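Probable FAD-dependent oxidoreductase PA4991 (Pseudomonas aeruginosa PAO1, PDB 5EZ7) binds one FAD per subunit and probably works as an FAD-dependent oxidoreductase of the DAO family, with a physiological substrate that is still unknown. Local coordinates at residues G43-K48 against V315-P320; A206-E211 against M224-L229. All coordinates share one frame; numbering follows the deposited sequence.

Interactions 1 and 2 sit side by side along the FAD, their centres about 7 Å apart. Strands 309-320 and 224-236, one from each contact, are antiparallel neighbours in the same sheet; backbone hydrogen bonds pair them, and the E319-R227 salt bridge adds a side-chain link. Interaction 1 (43-48 with 315-320) is the deeper of the two: a buried amide bonded to backbone and phosphate, with aliphatic packing on the flavin methyls. Interaction 2 (206-211 with 224-229) lies nearer the surface, where a thioether packs under a turn entering helix 210-216 and a charged pair closes the outer side. In both, the first segment touches the cofactor.

Interaction 1 (G43-K48 against V315-P320); sequences GGQSVK and VDRAEP. With FAD (flavin-adenine dinucleotide), chain B.
Q45 reaches R317 and A318 from a loop whose residues 45-47 have helix-like backbone angles and which passes the end of strand 309-320 at 6.9 Å between the CA atoms of Q45 and R317. The Q45 side chain does most of the bridging. With CG opposite the carbonyl carbon (chi1 -60°) and the chain extended beyond it, the amide lies between strand and cofactor. A318 N donates a hydrogen bond to Q45 OE1 at 3.1 Å, nearly straight (169°), although it comes from well above the amide plane. The other end of the amide, NE2, donates to FAD O2A at 3.1 Å and also to a water that contacts FAD O2P. Both ends of the amide are therefore used, which should fix its flip, and A318 CB packs 3.5 Å from Q45 NE2. The backbone joins in: Q45 N is a second donor to O2A, while S46 N and S46 OG both bond to FAD O1A, the hydroxyl at 2.7 Å. S46 OG also accepts from FAD O4'. Farther along, the K48 side chain crosses that of V315 obliquely, CD coming 4.0 Å from CG2, and the lysine bends at its last torsion to bring NZ back to G44 O. V315 CG1 and R317 CG rest on the flavin methyl C8M, at 3.8 and 3.7 Å; the guanidinium of R317 turns elsewhere, to E277. Together the loop and strand form one wall of the FAD site, running from the diphosphate to the dimethylbenzene edge of the isoalloxazine, in a DAO-family flavoenzyme.

Interaction 2 (A206-E211 against M224-L229); sequences AGAGNE and MQRRPL. With FAD (flavin-adenine dinucleotide), chain B.
M224 and R226, near the start of strand 224-236, meet E211 and A208 in the tight turn that leads from strand 201-204 into helix 210-216. This strand-turn-helix carries a glycine pattern resembling the Rossmann type, and it lies against the FAD. The E211 side chain runs out straight, CG opposite the backbone N (chi1 -172°), and crosses both partners at about a right angle. Its carboxylate and the R226 guanidinium are twisted 51° apart, so they form a single-point salt bridge, not a flat two-pronged one: R226 NH2 meets E211 OE2 at 2.6 Å on the syn side, through a bent hydrogen bond (132°). A helix residue is thereby tied to the strand on the outer side of the contact. R226 NH1 passes A208 CB obliquely, at 3.8 Å. Beneath this pair lies M224, whose chain is extended as far as SD and then bends at its last torsion, tucking CE under the turn. That methyl sits 3.7 Å from E211 CB and is also stacked on one face of the R226 guanidinium, off its centre toward the rim. The sulfur faces G207 O, an oxygen that also accepts from N210 N and from the indole of W343. The positive phi of G207 in itself favours glycine; moreover, a CB on G207 would run into FAD O2A and one on G209 into FAD N7A, with G209 CA already 3.5 Å from N7A. N210 stays on the inner side of the turn, where its OD1 accepts from A206 N. The methyl CE of M224 ends 3.5 Å from A208 O.

Interaction 1 (G43-K48 against V315-P320)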
loop_
_atom_site.group_PDB
_atom_site.type_symbol
_atom_site.label_atom_id
_atom_site.label_comp_id
_atom_site.label_asym_id
_atom_site.label_seq_id
_atom_site.Cartn_x
_atom_site.Cartn_y
_atom_site.Cartn_z
ATOM N N GLY A 43 3.087 -4.767 -6.720
ATOM C CA GLY A 43 3.503 -4.052 -7.934
ATOM C C GLY A 43 2.527 -3.011 -8.516
ATOM O O GLY A 43 2.813 -2.386 -9.551
ATOM N N GLY A 44 1.374 -2.824 -7.891
ATOM C CA GLY A 44 0.484 -1.723 -8.289
ATOM C C GLY A 44 0.903 -0.549 -7.421
ATOM O O GLY A 44 2.065 -0.131 -7.425
ATOM N N GLN A 45 -0.017 -0.080 -6.605
ATOM C CA GLN A 45 0.210 1.075 -5.761
ATOM C C GLN A 45 1.141 0.855 -4.585
ATOM O O GLN A 45 1.835 1.778 -4.177
ATOM C CB GLN A 45 -1.113 1.538 -5.199
ATOM C CG GLN A 45 -2.141 1.944 -6.241
ATOM C CD GLN A 45 -3.540 2.007 -5.630
ATOM O OE1 GLN A 45 -3.952 3.014 -5.053
ATOM N NE2 GLN A 45 -4.257 0.900 -5.723
ATOM N N SER A 46 1.124 -0.346 -4.004
ATOM C CA SER A 46 1.794 -0.590 -2.714
ATOM C C SER A 46 3.289 -0.298 -2.623
ATOM O O SER A 46 3.721 0.411 -1.723
ATOM C CB SER A 46 1.568 -2.020 -2.261
ATOM O OG SER A 46 0.203 -2.163 -2.021
ATOM N N VAL A 47 4.065 -0.864 -3.521
ATOM C CA VAL A 47 5.520 -0.650 -3.513
ATOM C C VAL A 47 5.841 0.750 -3.993
ATOM O O VAL A 47 6.954 1.181 -3.803
ATOM C CB VAL A 47 6.250 -1.737 -4.341
ATOM C CG1 VAL A 47 7.728 -1.531 -4.445
ATOM C CG2 VAL A 47 6.152 -3.040 -3.601
ATOM N N LYS A 48 4.874 1.425 -4.639
ATOM C CA LYS A 48 5.014 2.822 -5.016
ATOM C C LYS A 48 4.551 3.805 -3.948
ATOM O O LYS A 48 4.662 5.015 -4.145
ATOM C CB LYS A 48 4.268 3.108 -6.319
ATOM C CG LYS A 48 4.768 2.285 -7.491
ATOM C CD LYS A 48 3.952 2.662 -8.711
ATOM C CE LYS A 48 4.434 1.973 -9.990
ATOM N NZ LYS A 48 3.791 0.641 -10.077
ATOM N N VAL A 315 1.269 7.613 -11.401
ATOM C CA VAL A 315 0.518 6.451 -10.931
ATOM C C VAL A 315 -0.838 6.893 -10.425
ATOM O O VAL A 315 -0.989 7.965 -9.827
ATOM C CB VAL A 315 1.288 5.654 -9.851
ATOM C CG1 VAL A 315 1.722 6.524 -8.698
ATOM C CG2 VAL A 315 0.487 4.478 -9.313
ATOM N N ASP A 316 -1.831 6.072 -10.715
ATOM C CA ASP A 316 -3.227 6.299 -10.289
ATOM C C ASP A 316 -3.482 5.690 -8.916
ATOM O O ASP A 316 -3.062 4.560 -8.652
ATOM C CB ASP A 316 -4.184 5.618 -11.248
ATOM C CG ASP A 316 -4.266 6.297 -12.575
ATOM O OD1 ASP A 316 -3.959 7.512 -12.654
ATOM O OD2 ASP A 316 -4.685 5.597 -13.540
ATOM N N ARG A 317 -4.135 6.442 -8.035
ATOM C CA ARG A 317 -4.708 5.861 -6.819
ATOM C C ARG A 317 -6.034 5.249 -7.219
ATOM O O ARG A 317 -6.802 5.883 -7.919
ATOM C CB ARG A 317 -4.899 6.912 -5.738
ATOM C CG ARG A 317 -3.586 7.403 -5.155
ATOM C CD ARG A 317 -3.773 8.722 -4.433
ATOM N NE ARG A 317 -3.997 9.785 -5.392
ATOM C CZ ARG A 317 -4.033 11.093 -5.107
ATOM N NH1 ARG A 317 -4.272 11.980 -6.083
ATOM N NH2 ARG A 317 -3.835 11.521 -3.855
ATOM N N ALA A 318 -6.293 4.027 -6.752
ATOM C CA ALA A 318 -7.510 3.279 -7.015
ATOM C C ALA A 318 -8.376 3.294 -5.770
ATOM O O ALA A 318 -7.993 2.762 -4.744
ATOM C CB ALA A 318 -7.176 1.861 -7.412
ATOM N N GLU A 319 -9.536 3.934 -5.878
ATOM C CA GLU A 319 -10.417 4.176 -4.744
ATOM C C GLU A 319 -11.892 3.921 -5.092
ATOM O O GLU A 319 -12.278 3.986 -6.279
ATOM C CB GLU A 319 -10.296 5.641 -4.291
ATOM C CG GLU A 319 -8.939 5.987 -3.746
ATOM C CD GLU A 319 -8.759 7.460 -3.536
ATOM O OE1 GLU A 319 -9.730 8.192 -3.802
ATOM O OE2 GLU A 319 -7.649 7.901 -3.120
ATOM N N PRO A 320 -12.717 3.690 -4.060
ATOM C CA PRO A 320 -14.148 3.714 -4.311
ATOM C C PRO A 320 -14.600 5.077 -4.826
ATOM O O PRO A 320 -14.103 6.128 -4.371
ATOM C CB PRO A 320 -14.752 3.441 -2.941
ATOM C CG PRO A 320 -13.730 3.937 -1.974
ATOM C CD PRO A 320 -12.416 3.599 -2.620
HETATM P PA FAD B . -2.424 -2.475 -5.093
HETATM O O1A FAD B . -1.159 -2.285 -4.321
HETATM O O2A FAD B . -2.676 -1.695 -6.352
HETATM O O5B FAD B . -2.540 -4.028 -5.391
HETATM C C5B FAD B . -3.482 -4.560 -6.302
HETATM C C4B FAD B . -2.872 -5.842 -6.826
HETATM O O4B FAD B . -3.850 -6.546 -7.609
HETATM C C3B FAD B . -1.650 -5.566 -7.706
HETATM O O3B FAD B . -0.502 -6.269 -7.225
HETATM C C2B FAD B . -2.092 -6.046 -9.076
HETATM O O2B FAD B . -1.052 -6.595 -9.883
HETATM C C1B FAD B . -3.179 -7.069 -8.738
HETATM N N9A FAD B . -4.161 -7.252 -9.813
HETATM C C8A FAD B . -4.737 -6.283 -10.545
HETATM N N7A FAD B . -5.579 -6.824 -11.443
HETATM C C5A FAD B . -5.554 -8.152 -11.283
HETATM C C6A FAD B . -6.214 -9.296 -11.929
HETATM N N6A FAD B . -7.086 -9.065 -12.921
HETATM N N1A FAD B . -5.935 -10.532 -11.485
HETATM C C2A FAD B . -5.060 -10.736 -10.483
HETATM N N3A FAD B . -4.413 -9.735 -9.849
HETATM C C4A FAD B . -4.619 -8.444 -10.208
HETATM N N1 FAD B . -0.917 5.061 1.827
HETATM C C2 FAD B . -0.423 5.259 3.068
HETATM O O2 FAD B . -1.054 4.805 4.052
HETATM N N3 FAD B . 0.724 5.925 3.286
HETATM C C4 FAD B . 1.448 6.440 2.297
HETATM O O4 FAD B . 2.515 7.045 2.523
HETATM C C4X FAD B . 0.977 6.265 0.919
HETATM N N5 FAD B . 1.665 6.766 -0.124
HETATM C C5X FAD B . 1.229 6.589 -1.384
HETATM C C6 FAD B . 1.979 7.107 -2.432
HETATM C C7 FAD B . 1.569 6.944 -3.740
HETATM C C7M FAD B . 2.405 7.498 -4.855
HETATM C C8 FAD B . 0.327 6.183 -4.028
HETATM C C8M FAD B . -0.169 5.958 -5.440
HETATM C C9 FAD B . -0.422 5.678 -2.981
HETATM C C9A FAD B . -0.028 5.846 -1.655
HETATM N N10 FAD B . -0.772 5.329 -0.558
HETATM C C10 FAD B . -0.283 5.513 0.741
HETATM C "C1'" FAD B . -1.996 4.569 -0.749
HETATM C "C2'" FAD B . -1.621 3.106 -0.909
HETATM O "O2'" FAD B . -0.494 2.943 -1.781
HETATM C "C3'" FAD B . -2.807 2.292 -1.408
HETATM O "O3'" FAD B . -3.979 2.682 -0.665
HETATM C "C4'" FAD B . -2.560 0.797 -1.221
HETATM O "O4'" FAD B . -1.205 0.446 -1.501
HETATM C "C5'" FAD B . -3.453 -0.029 -2.126
HETATM O "O5'" FAD B . -3.296 -1.416 -1.798
HETATM P P FAD B . -4.048 -2.510 -2.687
HETATM O O1P FAD B . -3.487 -3.865 -2.345
HETATM O O2P FAD B . -5.502 -2.240 -2.536
HETATM O O3P FAD B . -3.688 -2.064 -4.185
HETATM O O HOH W 1 -6.473 -0.079 -3.951
#

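Interaction 2 (A206-E211 against M224-L229)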
loop_
_atom_site.group_PDB
_atom_site.type_symbol
_atom_site.label_atom_id
_atom_site.label_comp_id
_atom_site.label_asym_id
_atom_site.label_seq_id
_atom_site.Cartn_x
_atom_site.Cartn_y
_atom_site.Cartn_z
ATOM N N ALA A 206 -7.852 -6.108 -5.794
ATOM C CA ALA A 206 -7.016 -6.001 -6.978
ATOM C C ALA A 206 -6.712 -4.555 -7.379
ATOM O O ALA A 206 -6.193 -4.322 -8.441
ATOM C CB ALA A 206 -7.630 -6.762 -8.139
ATOM N N GLY A 207 -6.945 -3.602 -6.489
ATOM C CA GLY A 207 -6.618 -2.222 -6.707
ATOM C C GLY A 207 -7.388 -1.687 -7.870
ATOM O O GLY A 207 -8.593 -1.866 -7.961
ATOM N N ALA A 208 -6.669 -1.086 -8.786
ATOM C CA ALA A 208 -7.203 -0.618 -10.060
ATOM C C ALA A 208 -7.755 -1.736 -10.912
ATOM O O ALA A 208 -8.624 -1.514 -11.758
ATOM C CB ALA A 208 -6.090 0.116 -10.854
ATOM N N GLY A 209 -7.218 -2.926 -10.754
ATOM C CA GLY A 209 -7.799 -4.073 -11.431
ATOM C C GLY A 209 -9.200 -4.466 -10.999
ATOM O O GLY A 209 -9.838 -5.243 -11.710
ATOM N N ASN A 210 -9.685 -3.979 -9.840
ATOM C CA ASN A 210 -11.074 -4.313 -9.401
ATOM C C ASN A 210 -12.149 -3.945 -10.409
ATOM O O ASN A 210 -13.130 -4.686 -10.543
ATOM C CB ASN A 210 -11.436 -3.712 -8.035
ATOM C CG ASN A 210 -10.902 -4.509 -6.863
ATOM O OD1 ASN A 210 -10.442 -5.639 -7.011
ATOM N ND2 ASN A 210 -10.934 -3.896 -5.668
ATOM N N GLU A 211 -11.972 -2.832 -11.131
ATOM C CA GLU A 211 -12.990 -2.398 -12.091
ATOM C C GLU A 211 -13.315 -3.482 -13.184
ATOM O O GLU A 211 -14.457 -3.913 -13.326
ATOM C CB GLU A 211 -12.574 -1.074 -12.720
ATOM C CG GLU A 211 -13.636 -0.402 -13.594
ATOM C CD GLU A 211 -13.179 0.966 -14.079
ATOM O OE1 GLU A 211 -13.850 1.963 -13.787
ATOM O OE2 GLU A 211 -12.115 1.043 -14.733
ATOM N N MET A 224 -15.503 2.717 -9.266
ATOM C CA MET A 224 -14.153 3.032 -8.871
ATOM C C MET A 224 -13.783 4.357 -9.469
ATOM O O MET A 224 -14.273 4.677 -10.563
ATOM C CB MET A 224 -13.209 1.972 -9.439
ATOM C CG MET A 224 -11.810 2.017 -8.835
ATOM S SD MET A 224 -10.801 0.677 -9.490
ATOM C CE MET A 224 -10.408 1.380 -11.103
ATOM N N GLN A 225 -12.917 5.110 -8.780
ATOM C CA GLN A 225 -12.291 6.303 -9.374
ATOM C C GLN A 225 -10.773 6.132 -9.359
ATOM O O GLN A 225 -10.238 5.334 -8.610
ATOM C CB GLN A 225 -12.695 7.623 -8.675
ATOM C CG GLN A 225 -12.270 7.720 -7.195
ATOM C CD GLN A 225 -12.567 9.072 -6.543
ATOM O OE1 GLN A 225 -13.121 9.922 -7.164
ATOM N NE2 GLN A 225 -12.161 9.262 -5.298
ATOM N N ARG A 226 -10.107 6.903 -10.201
ATOM C CA ARG A 226 -8.655 6.886 -10.373
ATOM C C ARG A 226 -8.166 8.316 -10.155
ATOM O O ARG A 226 -8.596 9.205 -10.842
ATOM C CB ARG A 226 -8.314 6.408 -11.784
ATOM C CG ARG A 226 -8.440 4.900 -12.014
ATOM C CD ARG A 226 -7.957 4.499 -13.404
ATOM N NE ARG A 226 -8.848 3.507 -13.974
ATOM C CZ ARG A 226 -8.564 2.235 -14.236
ATOM N NH1 ARG A 226 -7.358 1.748 -14.040
ATOM N NH2 ARG A 226 -9.517 1.435 -14.716
ATOM N N ARG A 227 -7.332 8.547 -9.156
ATOM C CA ARG A 227 -6.854 9.895 -8.896
ATOM C C ARG A 227 -5.368 9.879 -9.090
ATOM O O ARG A 227 -4.639 9.348 -8.251
ATOM C CB ARG A 227 -7.206 10.349 -7.509
ATOM C CG ARG A 227 -8.691 10.642 -7.394
ATOM C CD ARG A 227 -9.124 10.616 -5.939
ATOM N NE ARG A 227 -8.497 11.708 -5.200
ATOM C CZ ARG A 227 -7.820 11.619 -4.052
ATOM N NH1 ARG A 227 -7.301 12.728 -3.516
ATOM N NH2 ARG A 227 -7.657 10.476 -3.420
ATOM N N PRO A 228 -4.911 10.437 -10.219
ATOM C CA PRO A 228 -3.488 10.305 -10.516
ATOM C C PRO A 228 -2.574 11.130 -9.564
ATOM O O PRO A 228 -3.016 12.075 -8.915
ATOM C CB PRO A 228 -3.413 10.774 -11.968
ATOM C CG PRO A 228 -4.485 11.826 -12.048
ATOM C CD PRO A 228 -5.594 11.354 -11.158
ATOM N N LEU A 229 -1.337 10.685 -9.445
ATOM C CA LEU A 229 -0.255 11.423 -8.781
ATOM C C LEU A 229 0.910 11.542 -9.764
ATOM O O LEU A 229 1.092 10.664 -10.605
ATOM C CB LEU A 229 0.202 10.669 -7.526
ATOM C CG LEU A 229 -0.717 10.812 -6.307
ATOM C CD1 LEU A 229 -0.313 9.815 -5.265
ATOM C CD2 LEU A 229 -0.682 12.200 -5.685
HETATM P PA FAD B . -2.424 -2.475 -5.093
HETATM O O1A FAD B . -1.159 -2.285 -4.321
HETATM O O2A FAD B . -2.676 -1.695 -6.352
HETATM O O5B FAD B . -2.540 -4.028 -5.391
HETATM C C5B FAD B . -3.482 -4.560 -6.302
HETATM C C4B FAD B . -2.872 -5.842 -6.826
HETATM O O4B FAD B . -3.850 -6.546 -7.609
HETATM C C3B FAD B . -1.650 -5.566 -7.706
HETATM O O3B FAD B . -0.502 -6.269 -7.225
HETATM C C2B FAD B . -2.092 -6.046 -9.076
HETATM O O2B FAD B . -1.052 -6.595 -9.883
HETATM C C1B FAD B . -3.179 -7.069 -8.738
HETATM N N9A FAD B . -4.161 -7.252 -9.813
HETATM C C8A FAD B . -4.737 -6.283 -10.545
HETATM N N7A FAD B . -5.579 -6.824 -11.443
HETATM C C5A FAD B . -5.554 -8.152 -11.283
HETATM C C6A FAD B . -6.214 -9.296 -11.929
HETATM N N6A FAD B . -7.086 -9.065 -12.921
HETATM N N1A FAD B . -5.935 -10.532 -11.485
HETATM C C2A FAD B . -5.060 -10.736 -10.483
HETATM N N3A FAD B . -4.413 -9.735 -9.849
HETATM C C4A FAD B . -4.619 -8.444 -10.208
HETATM N N1 FAD B . -0.917 5.061 1.827
HETATM C C2 FAD B . -0.423 5.259 3.068
HETATM O O2 FAD B . -1.054 4.805 4.052
HETATM N N3 FAD B . 0.724 5.925 3.286
HETATM C C4 FAD B . 1.448 6.440 2.297
HETATM O O4 FAD B . 2.515 7.045 2.523
HETATM C C4X FAD B . 0.977 6.265 0.919
HETATM N N5 FAD B . 1.665 6.766 -0.124
HETATM C C5X FAD B . 1.229 6.589 -1.384
HETATM C C6 FAD B . 1.979 7.107 -2.432
HETATM C C7 FAD B . 1.569 6.944 -3.740
HETATM C C7M FAD B . 2.405 7.498 -4.855
HETATM C C8 FAD B . 0.327 6.183 -4.028
HETATM C C8M FAD B . -0.169 5.958 -5.440
HETATM C C9 FAD B . -0.422 5.678 -2.981
HETATM C C9A FAD B . -0.028 5.846 -1.655
HETATM N N10 FAD B . -0.772 5.329 -0.558
HETATM C C10 FAD B . -0.283 5.513 0.741
HETATM C "C1'" FAD B . -1.996 4.569 -0.749
HETATM C "C2'" FAD B . -1.621 3.106 -0.909
HETATM O "O2'" FAD B . -0.494 2.943 -1.781
HETATM C "C3'" FAD B . -2.807 2.292 -1.408
HETATM O "O3'" FAD B . -3.979 2.682 -0.665
HETATM C "C4'" FAD B . -2.560 0.797 -1.221
HETATM O "O4'" FAD B . -1.205 0.446 -1.501
HETATM C "C5'" FAD B . -3.453 -0.029 -2.126
HETATM O "O5'" FAD B . -3.296 -1.416 -1.798
HETATM P P FAD B . -4.048 -2.510 -2.687
HETATM O O1P FAD B . -3.487 -3.865 -2.345
HETATM O O2P FAD B . -5.502 -2.240 -2.536
HETATM O O3P FAD B . -3.688 -2.064 -4.185
#